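Local structure of 2-oxoglutarate-dependent dioxygenase DAO (Oryza sativa subsp. indica, 6KUN) at residues 147-152 with 176-181; 93-98 with 123-128; 218-223 with 227-232. The protein probably uses iron(II) and 2-oxoglutarate to oxidise the auxin indole-3-acetic acid irreversibly to inactive 2-oxoindole-3-acetic acid, keeping auxin levels balanced in reproductive organs. All blocks are in the same frame, centred on the assembly; numbering follows the deposited sequence.

Interaction 1 of 3, residues 147-152 with 176-181; sequences QDWPCQ and SGFLTV. With IAC (1H-indol-3-ylacetic acid), chain H.
Trp149 and Phe178 form an edge-to-face aromatic pair in the jelly-roll fold of this dioxygenase, joining the lead-in to strand 151-158 with that of strand 179-183. In the sheet these two strands lie on either side of strand 242-249, so the rings meet across it rather than between direct neighbours.

The aromatic evidence is specific. The six-membered ring of Trp149 and the ring of Phe178 have centroids 5.0 Å apart and planes at 64°, with the indole presenting its edge to the phenyl face. One atom does most of the touching: Trp149 CZ3 stands above the phenyl plane, displaced toward the rim at the CB end, 3.6 Å from Phe178 CG and 3.8 Å from Phe178 CB. Phe178 reaches this position with CG swung anti to its own nitrogen (chi1 -175°). Both residues are buried, and the pair belongs to a larger aromatic cluster, since Phe146 packs on both rings and Trp222 meets Phe178 edge-to-face.

The backbone is irregular here: Phe178 and Leu179 both face Leu249, a classic beta bulge, and the Leu249 side chain touches both Trp149 and Phe178.

Among the polar contacts, Thr180 OG1 is hydrogen-bonded to Asp175 OD2, a second-shell contact that would help to position a predicted iron ligand. Asp148 OD1 sits in the plane of the Trp149 ring at its edge, 3.9 Å from Trp149 CD1. Ser176, ahead of the bulge, lines the auxin pocket: its hydroxyl is hydrogen-bonded to Tyr277 OH, while Ser176 OG comes within 3.1 Å of the indole N of indole-3-acetic acid.

Interaction 2 of 3, residues 93-98 with 123-128; sequences DAAAPA and RMHSLI
Ala95 CA sits over one face of the His125 imidazole, making a CH-pi contact with no hydrogen bond between the two segments. The evidence is the position of Ala95 CA, 3.9 Å from the His125 ring centroid and 23° off the ring normal. The methyl group leans to the rim, where Ala95 CB approaches His125 NE2 to 3.2 Å. With CG opposite the main-chain nitrogen (chi1 178°), the imidazole leaves helix 111-138 with one face against Ala95.

The turn itself is internally fixed. Asp93 to Ala96 form a type I beta turn, closed by the bond from Ala96 N to Asp93 O at 3.0 Å. An Asx turn is superimposed on it: Ala95 N donates to Asp93 OD1 over 3.0 Å at 159°, arriving from above the carboxylate plane. Asp93 OD1 also accepts from Cys151 N, so a single carboxylate oxygen ties the turn to the start of strand 151-158.

Ala96 then serves as N-cap of helix 97-106. The contact thus lies where strand 86-92 gives way to that helix, with helix 111-138 packed against it and strand 151-158 touching both Ala94 and His125 through Cys151.

Interaction 3 of 3, residues 218-223 with 227-232; sequences VGQAWS and LHNVKH. With AKG (2-oxoglutaric acid), chain G.
Ser223 OG receives the backbone N-H of Leu227 over 2.9 Å at 149° and donates its own hydrogen to Gly219 O at 2.8 Å. The hydroxyl lies between the main-chain nitrogen and carbonyl carbon (chi1 73°), turned back over the last helical turn, where Gly219 O also accepts from Ser223 N. Replacing Ser223 with an alanine would probably leave the Leu227 N-H without this acceptor and free the loop's start to shift from the helix end.

The apolar contact is between Leu227 CG and Ser223 CB, 3.6 Å apart. In van der Waals contact, Gln220 CB packs on the amide of Asn229, whose ND2 is hydrogen-bonded to Asp217 OD1. Separately, a CA-H...O contact joins Gln220 CA to Leu227 O at 3.2 Å.

In the jelly-roll fold this helix-to-strand connection leads to His232, predicted to bind iron together with His173 and Asp175.

Two weak, fairly straight bonds hold the His232 ring, with both partners in its plane at the edge. His232 ND1 donates to Val230 O at 3.4 Å, while His232 NE2 points at 2-oxoglutarate O2, 3.3 Å away at 173°.

Overall arrangement
Interaction 1 is the junction between the other two, its centre 9 Å from that of interaction 2 and 12 Å from that of interaction 3. Toward interaction 2, Cys151 O lies 2.9 Å from Ala94 N, a probable backbone hydrogen bond, and Val181 packs on Ile128. Toward interaction 3, Phe178 CE1 meets Trp222 CE3 at 3.5 Å. Interactions 2 and 3 do not touch; their nearest atoms are about 11 Å apart. Two of the contacts supply pocket residues: 176-181 gives Ser176 to the auxin site and 227-232 gives His232 to the 2-oxoglutarate site, whereas interaction 2 is structural, the Ala94 side chain lying about 13 Å from bound auxin.

Interaction 1 of 3, residues 147-152 with 176-181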
loop_
_atom_site.group_PDB
_atom_site.type_symbol
_atom_site.label_atom_id
_atom_site.label_comp_id
_atom_site.label_asym_id
_atom_site.label_seq_id
_atom_site.Cartn_x
_atom_site.Cartn_y
_atom_site.Cartn_z
ATOM N N GLN B 147 4.077 24.359 -18.035
ATOM C CA GLN B 147 2.686 24.269 -17.595
ATOM C C GLN B 147 1.719 23.899 -18.724
ATOM O O GLN B 147 0.712 23.225 -18.475
ATOM C CB GLN B 147 2.281 25.603 -16.956
ATOM C CG GLN B 147 0.874 25.637 -16.418
ATOM C CD GLN B 147 0.641 24.616 -15.321
ATOM O OE1 GLN B 147 1.565 24.202 -14.627
ATOM N NE2 GLN B 147 -0.613 24.199 -15.167
ATOM N N ASP B 148 1.989 24.303 -19.967
ATOM C CA ASP B 148 0.979 24.110 -21.003
ATOM C C ASP B 148 1.386 23.075 -22.046
ATOM O O ASP B 148 0.702 22.902 -23.066
ATOM C CB ASP B 148 0.654 25.444 -21.676
ATOM C CG ASP B 148 1.681 25.841 -22.699
ATOM O OD1 ASP B 148 2.887 25.672 -22.453
ATOM O OD2 ASP B 148 1.264 26.329 -23.772
ATOM N N TRP B 149 2.502 22.383 -21.829
ATOM C CA TRP B 149 2.862 21.288 -22.707
ATOM C C TRP B 149 1.769 20.212 -22.648
ATOM O O TRP B 149 1.394 19.780 -21.551
ATOM C CB TRP B 149 4.202 20.688 -22.287
ATOM C CG TRP B 149 5.426 21.493 -22.609
ATOM C CD1 TRP B 149 5.552 22.852 -22.647
ATOM C CD2 TRP B 149 6.729 20.950 -22.890
ATOM N NE1 TRP B 149 6.860 23.192 -22.966
ATOM C CE2 TRP B 149 7.589 22.039 -23.147
ATOM C CE3 TRP B 149 7.229 19.649 -23.025
ATOM C CZ2 TRP B 149 8.923 21.866 -23.464
ATOM C CZ3 TRP B 149 8.564 19.491 -23.362
ATOM C CH2 TRP B 149 9.387 20.583 -23.563
ATOM N N PRO B 150 1.301 19.709 -23.788
ATOM C CA PRO B 150 0.381 18.568 -23.765
ATOM C C PRO B 150 0.907 17.385 -22.965
ATOM O O PRO B 150 2.108 17.073 -22.968
ATOM C CB PRO B 150 0.213 18.230 -25.248
ATOM C CG PRO B 150 0.295 19.583 -25.913
ATOM C CD PRO B 150 1.456 20.245 -25.155
ATOM N N CYS B 151 -0.032 16.703 -22.294
ATOM C CA CYS B 151 0.260 15.549 -21.445
ATOM C C CYS B 151 -0.742 14.448 -21.726
ATOM O O CYS B 151 -1.886 14.706 -22.119
ATOM C CB CYS B 151 0.196 15.883 -19.944
ATOM S SG CYS B 151 1.532 16.945 -19.312
ATOM N N GLN B 152 -0.306 13.208 -21.522
ATOM C CA GLN B 152 -1.210 12.057 -21.497
ATOM C C GLN B 152 -1.189 11.398 -20.112
ATOM O O GLN B 152 -0.120 11.156 -19.540
ATOM C CB GLN B 152 -0.842 11.050 -22.595
ATOM C CG GLN B 152 -1.591 9.692 -22.470
ATOM C CD GLN B 152 -2.527 9.371 -23.625
ATOM O OE1 GLN B 152 -2.654 10.145 -24.578
ATOM N NE2 GLN B 152 -3.192 8.227 -23.544
ATOM N N SER B 176 8.296 8.194 -26.181
ATOM C CA SER B 176 8.620 9.161 -27.225
ATOM C C SER B 176 8.755 10.572 -26.663
ATOM O O SER B 176 9.491 11.402 -27.229
ATOM C CB SER B 176 7.530 9.162 -28.309
ATOM O OG SER B 176 6.278 9.482 -27.745
ATOM N N GLY B 177 8.072 10.844 -25.547
ATOM C CA GLY B 177 7.928 12.179 -25.011
ATOM C C GLY B 177 9.108 12.667 -24.194
ATOM O O GLY B 177 10.197 12.095 -24.203
ATOM N N PHE B 178 8.848 13.719 -23.422
ATOM C CA PHE B 178 9.893 14.414 -22.668
ATOM C C PHE B 178 10.246 13.702 -21.367
ATOM O O PHE B 178 11.415 13.302 -21.155
ATOM C CB PHE B 178 9.405 15.872 -22.433
ATOM C CG PHE B 178 10.377 16.767 -21.788
ATOM C CD1 PHE B 178 11.527 17.192 -22.471
ATOM C CD2 PHE B 178 10.165 17.230 -20.493
ATOM C CE1 PHE B 178 12.452 18.029 -21.849
ATOM C CE2 PHE B 178 11.095 18.021 -19.846
ATOM C CZ PHE B 178 12.236 18.447 -20.545
ATOM N N LEU B 179 9.266 13.605 -20.460
ATOM C CA LEU B 179 9.419 12.986 -19.150
ATOM C C LEU B 179 8.146 12.232 -18.825
ATOM O O LEU B 179 7.058 12.662 -19.220
ATOM C CB LEU B 179 9.609 14.007 -18.029
ATOM C CG LEU B 179 10.913 14.778 -17.972
ATOM C CD1 LEU B 179 10.840 15.825 -16.888
ATOM C CD2 LEU B 179 12.070 13.838 -17.773
ATOM N N THR B 180 8.274 11.157 -18.055
ATOM C CA THR B 180 7.144 10.376 -17.604
ATOM C C THR B 180 7.227 10.156 -16.107
ATOM O O THR B 180 8.285 9.766 -15.607
ATOM C CB THR B 180 7.099 9.029 -18.312
ATOM O OG1 THR B 180 7.081 9.250 -19.717
ATOM C CG2 THR B 180 5.801 8.290 -17.906
ATOM N N VAL B 181 6.107 10.389 -15.391
ATOM C CA VAL B 181 6.041 10.099 -13.969
ATOM C C VAL B 181 5.126 8.899 -13.791
ATOM O O VAL B 181 3.973 8.938 -14.219
ATOM C CB VAL B 181 5.551 11.286 -13.124
ATOM C CG1 VAL B 181 5.614 10.919 -11.638
ATOM C CG2 VAL B 181 6.381 12.491 -13.380
HETATM C C IAC H . 4.970 5.750 -29.773
HETATM C C1 IAC H . 3.641 5.522 -29.639
HETATM C C2 IAC H . 3.094 4.248 -29.932
HETATM C C3 IAC H . 3.920 3.231 -30.349
HETATM C C4 IAC H . 5.278 3.464 -30.471
HETATM C C5 IAC H . 5.779 4.714 -30.206
HETATM C C7 IAC H . 3.073 6.665 -29.223
HETATM C C8 IAC H . 4.051 7.634 -29.091
HETATM C C17 IAC H . 1.634 7.061 -28.906
HETATM C C18 IAC H . 1.198 6.642 -27.513
HETATM N N IAC H . 5.232 7.058 -29.437
HETATM O O2 IAC H . 0.005 6.266 -27.350
HETATM O O3 IAC H . 2.003 6.696 -26.543
#

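Interaction 2 of 3, residues 93-98 with 123-128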
loop_
_atom_site.group_PDB
_atom_site.type_symbol
_atom_site.label_atom_id
_atom_site.label_comp_id
_atom_site.label_asym_id
_atom_site.label_seq_id
_atom_site.Cartn_x
_atom_site.Cartn_y
_atom_site.Cartn_z
ATOM N N ASP B 93 -6.119 15.798 -23.617
ATOM C CA ASP B 93 -4.864 16.377 -23.113
ATOM C C ASP B 93 -4.953 16.631 -21.604
ATOM O O ASP B 93 -5.713 17.455 -21.155
ATOM C CB ASP B 93 -4.581 17.705 -23.888
ATOM C CG ASP B 93 -3.326 18.427 -23.421
ATOM O OD1 ASP B 93 -2.634 17.959 -22.495
ATOM O OD2 ASP B 93 -3.000 19.486 -24.001
ATOM N N ALA B 94 -4.160 15.887 -20.816
ATOM C CA ALA B 94 -4.277 15.946 -19.372
ATOM C C ALA B 94 -3.713 17.222 -18.775
ATOM O O ALA B 94 -3.845 17.423 -17.572
ATOM C CB ALA B 94 -3.598 14.735 -18.737
ATOM N N ALA B 95 -3.071 18.079 -19.575
ATOM C CA ALA B 95 -2.659 19.392 -19.116
ATOM C C ALA B 95 -3.708 20.439 -19.402
ATOM O O ALA B 95 -3.560 21.589 -18.961
ATOM C CB ALA B 95 -1.338 19.809 -19.759
ATOM N N ALA B 96 -4.774 20.055 -20.113
ATOM C CA ALA B 96 -5.856 20.952 -20.507
ATOM C C ALA B 96 -7.030 20.800 -19.558
ATOM O O ALA B 96 -7.699 19.739 -19.562
ATOM C CB ALA B 96 -6.283 20.639 -21.947
ATOM N N PRO B 97 -7.331 21.819 -18.743
ATOM C CA PRO B 97 -8.409 21.664 -17.768
ATOM C C PRO B 97 -9.733 21.258 -18.379
ATOM O O PRO B 97 -10.483 20.505 -17.761
ATOM C CB PRO B 97 -8.513 23.054 -17.117
ATOM C CG PRO B 97 -7.337 23.840 -17.592
ATOM C CD PRO B 97 -6.460 22.967 -18.421
ATOM N N ALA B 98 -10.040 21.746 -19.581
ATOM C CA ALA B 98 -11.327 21.447 -20.189
ATOM C C ALA B 98 -11.467 19.963 -20.525
ATOM O O ALA B 98 -12.555 19.384 -20.362
ATOM C CB ALA B 98 -11.495 22.326 -21.428
ATOM N N ARG B 123 -3.166 16.594 -9.797
ATOM C CA ARG B 123 -1.988 16.603 -8.946
ATOM C C ARG B 123 -0.772 16.036 -9.675
ATOM O O ARG B 123 0.357 16.553 -9.544
ATOM C CB ARG B 123 -2.242 15.830 -7.652
ATOM C CG ARG B 123 -3.359 16.396 -6.811
ATOM C CD ARG B 123 -3.060 17.802 -6.420
ATOM N NE ARG B 123 -1.799 17.863 -5.700
ATOM C CZ ARG B 123 -1.691 17.679 -4.393
ATOM N NH1 ARG B 123 -2.779 17.437 -3.664
ATOM N NH2 ARG B 123 -0.496 17.745 -3.820
ATOM N N MET B 124 -0.980 14.983 -10.451
ATOM C CA MET B 124 0.114 14.444 -11.238
ATOM C C MET B 124 0.593 15.430 -12.289
ATOM O O MET B 124 1.798 15.478 -12.608
ATOM C CB MET B 124 -0.330 13.160 -11.918
ATOM C CG MET B 124 -0.540 12.012 -11.009
ATOM S SD MET B 124 0.783 10.832 -11.206
ATOM C CE MET B 124 0.127 9.845 -12.511
ATOM N N HIS B 125 -0.316 16.228 -12.838
ATOM C CA HIS B 125 0.125 17.240 -13.785
ATOM C C HIS B 125 1.061 18.252 -13.110
ATOM O O HIS B 125 2.125 18.580 -13.639
ATOM C CB HIS B 125 -1.060 17.954 -14.399
ATOM C CG HIS B 125 -0.645 19.027 -15.344
ATOM N ND1 HIS B 125 -0.870 20.360 -15.107
ATOM C CD2 HIS B 125 0.051 18.961 -16.496
ATOM C CE1 HIS B 125 -0.344 21.064 -16.083
ATOM N NE2 HIS B 125 0.192 20.232 -16.949
ATOM N N SER B 126 0.655 18.778 -11.945
ATOM C CA SER B 126 1.496 19.712 -11.206
ATOM C C SER B 126 2.852 19.087 -10.879
ATOM O O SER B 126 3.893 19.760 -10.954
ATOM C CB SER B 126 0.798 20.132 -9.907
ATOM O OG SER B 126 -0.361 20.902 -10.164
ATOM N N LEU B 127 2.849 17.800 -10.530
ATOM C CA LEU B 127 4.088 17.118 -10.203
ATOM C C LEU B 127 5.010 17.097 -11.409
ATOM O O LEU B 127 6.174 17.465 -11.301
ATOM C CB LEU B 127 3.807 15.722 -9.671
ATOM C CG LEU B 127 4.999 14.836 -9.319
ATOM C CD1 LEU B 127 5.931 15.519 -8.321
ATOM C CD2 LEU B 127 4.511 13.508 -8.781
ATOM N N ILE B 128 4.513 16.704 -12.578
ATOM C CA ILE B 128 5.424 16.497 -13.700
ATOM C C ILE B 128 5.935 17.847 -14.193
ATOM O O ILE B 128 7.071 17.943 -14.646
ATOM C CB ILE B 128 4.742 15.669 -14.794
ATOM C CG1 ILE B 128 5.704 14.987 -15.768
ATOM C CG2 ILE B 128 3.725 16.527 -15.556
ATOM C CD1 ILE B 128 7.127 14.845 -15.343
#

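Interaction 3 of 3, residues 218-223 with 227-232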
loop_
_atom_site.group_PDB
_atom_site.type_symbol
_atom_site.label_atom_id
_atom_site.label_comp_id
_atom_site.label_asym_id
_atom_site.label_seq_id
_atom_site.Cartn_x
_atom_site.Cartn_y
_atom_site.Cartn_z
ATOM N N VAL B 218 12.084 12.792 -26.603
ATOM C CA VAL B 218 12.072 14.260 -26.637
ATOM C C VAL B 218 12.960 14.875 -25.562
ATOM O O VAL B 218 13.581 15.931 -25.786
ATOM C CB VAL B 218 10.648 14.806 -26.546
ATOM C CG1 VAL B 218 10.683 16.294 -26.235
ATOM C CG2 VAL B 218 9.880 14.539 -27.839
ATOM N N GLY B 219 13.073 14.232 -24.400
ATOM C CA GLY B 219 14.029 14.704 -23.407
ATOM C C GLY B 219 15.466 14.702 -23.931
ATOM O O GLY B 219 16.255 15.652 -23.678
ATOM N N GLN B 220 15.845 13.604 -24.618
ATOM C CA GLN B 220 17.188 13.482 -25.188
ATOM C C GLN B 220 17.413 14.538 -26.259
ATOM O O GLN B 220 18.486 15.120 -26.343
ATOM C CB GLN B 220 17.363 12.067 -25.750
ATOM C CG GLN B 220 18.359 11.858 -26.909
ATOM C CD GLN B 220 19.819 11.862 -26.478
ATOM O OE1 GLN B 220 20.153 11.861 -25.274
ATOM N NE2 GLN B 220 20.696 11.898 -27.463
ATOM N N ALA B 221 16.402 14.825 -27.070
ATOM C CA ALA B 221 16.573 15.778 -28.161
ATOM C C ALA B 221 16.534 17.220 -27.652
ATOM O O ALA B 221 17.396 18.035 -27.993
ATOM C CB ALA B 221 15.527 15.544 -29.261
ATOM N N TRP B 222 15.569 17.556 -26.816
ATOM C CA TRP B 222 15.499 18.889 -26.232
ATOM C C TRP B 222 16.736 19.224 -25.414
ATOM O O TRP B 222 17.128 20.395 -25.322
ATOM C CB TRP B 222 14.248 18.964 -25.364
ATOM C CG TRP B 222 14.040 20.228 -24.626
ATOM C CD1 TRP B 222 13.258 21.293 -25.019
ATOM C CD2 TRP B 222 14.554 20.550 -23.353
ATOM N NE1 TRP B 222 13.304 22.269 -24.059
ATOM C CE2 TRP B 222 14.081 21.831 -23.018
ATOM C CE3 TRP B 222 15.376 19.875 -22.440
ATOM C CZ2 TRP B 222 14.404 22.448 -21.825
ATOM C CZ3 TRP B 222 15.684 20.484 -21.259
ATOM C CH2 TRP B 222 15.212 21.764 -20.962
ATOM N N SER B 223 17.357 18.232 -24.796
ATOM C CA SER B 223 18.510 18.500 -23.942
ATOM C C SER B 223 19.824 18.495 -24.721
ATOM O O SER B 223 20.891 18.553 -24.120
ATOM C CB SER B 223 18.561 17.486 -22.819
ATOM O OG SER B 223 18.977 16.225 -23.306
ATOM N N LEU B 227 20.427 14.454 -21.605
ATOM C CA LEU B 227 19.580 13.596 -20.756
ATOM C C LEU B 227 19.274 12.320 -21.521
ATOM O O LEU B 227 18.860 12.383 -22.690
ATOM C CB LEU B 227 18.290 14.297 -20.370
ATOM C CG LEU B 227 18.343 15.669 -19.708
ATOM C CD1 LEU B 227 16.946 16.205 -19.530
ATOM C CD2 LEU B 227 19.049 15.613 -18.406
ATOM N N HIS B 228 19.471 11.186 -20.860
ATOM C CA HIS B 228 19.398 9.882 -21.493
ATOM C C HIS B 228 17.949 9.411 -21.598
ATOM O O HIS B 228 17.251 9.316 -20.583
ATOM C CB HIS B 228 20.187 8.856 -20.673
ATOM C CG HIS B 228 20.136 7.466 -21.233
ATOM N ND1 HIS B 228 20.627 7.159 -22.488
ATOM C CD2 HIS B 228 19.631 6.311 -20.732
ATOM C CE1 HIS B 228 20.444 5.867 -22.722
ATOM N NE2 HIS B 228 19.860 5.325 -21.666
ATOM N N ASN B 229 17.525 9.058 -22.810
ATOM C CA ASN B 229 16.206 8.466 -23.010
ATOM C C ASN B 229 16.299 6.976 -22.674
ATOM O O ASN B 229 16.921 6.191 -23.399
ATOM C CB ASN B 229 15.695 8.701 -24.424
ATOM C CG ASN B 229 16.695 8.372 -25.486
ATOM O OD1 ASN B 229 17.920 8.532 -25.302
ATOM N ND2 ASN B 229 16.198 7.931 -26.631
ATOM N N VAL B 230 15.686 6.592 -21.556
ATOM C CA VAL B 230 15.982 5.311 -20.933
ATOM C C VAL B 230 15.161 4.211 -21.590
ATOM O O VAL B 230 13.961 4.353 -21.811
ATOM C CB VAL B 230 15.730 5.401 -19.416
ATOM C CG1 VAL B 230 14.246 5.806 -19.080
ATOM C CG2 VAL B 230 16.081 4.092 -18.759
ATOM N N LYS B 231 15.816 3.101 -21.925
ATOM C CA LYS B 231 15.107 1.931 -22.394
ATOM C C LYS B 231 14.556 1.193 -21.186
ATOM O O LYS B 231 15.261 1.040 -20.177
ATOM C CB LYS B 231 15.987 1.014 -23.220
ATOM C CG LYS B 231 16.508 1.634 -24.511
ATOM C CD LYS B 231 17.298 0.580 -25.300
ATOM C CE LYS B 231 17.772 1.112 -26.657
ATOM N NZ LYS B 231 18.577 0.093 -27.387
ATOM N N HIS B 232 13.289 0.764 -21.302
ATOM C CA HIS B 232 12.642 0.080 -20.205
ATOM C C HIS B 232 11.659 -0.957 -20.719
ATOM O O HIS B 232 11.198 -0.919 -21.866
ATOM C CB HIS B 232 11.932 1.039 -19.224
ATOM C CG HIS B 232 10.858 1.883 -19.846
ATOM N ND1 HIS B 232 11.131 3.005 -20.591
ATOM C CD2 HIS B 232 9.510 1.792 -19.793
ATOM C CE1 HIS B 232 10.003 3.555 -20.993
ATOM N NE2 HIS B 232 9.004 2.843 -20.520
HETATM C C1 AKG G . 5.759 2.935 -19.606
HETATM O O1 AKG G . 5.758 3.564 -18.526
HETATM O O2 AKG G . 5.738 3.519 -20.711
HETATM C C2 AKG G . 5.786 1.476 -19.577
HETATM O O5 AKG G . 6.699 0.868 -20.111
HETATM C C3 AKG G . 4.675 0.722 -18.883
HETATM C C4 AKG G . 4.322 1.427 -17.579
HETATM C C5 AKG G . 3.230 0.659 -16.873
HETATM O O3 AKG G . 3.501 0.100 -15.788
HETATM O O4 AKG G . 2.097 0.612 -17.399
#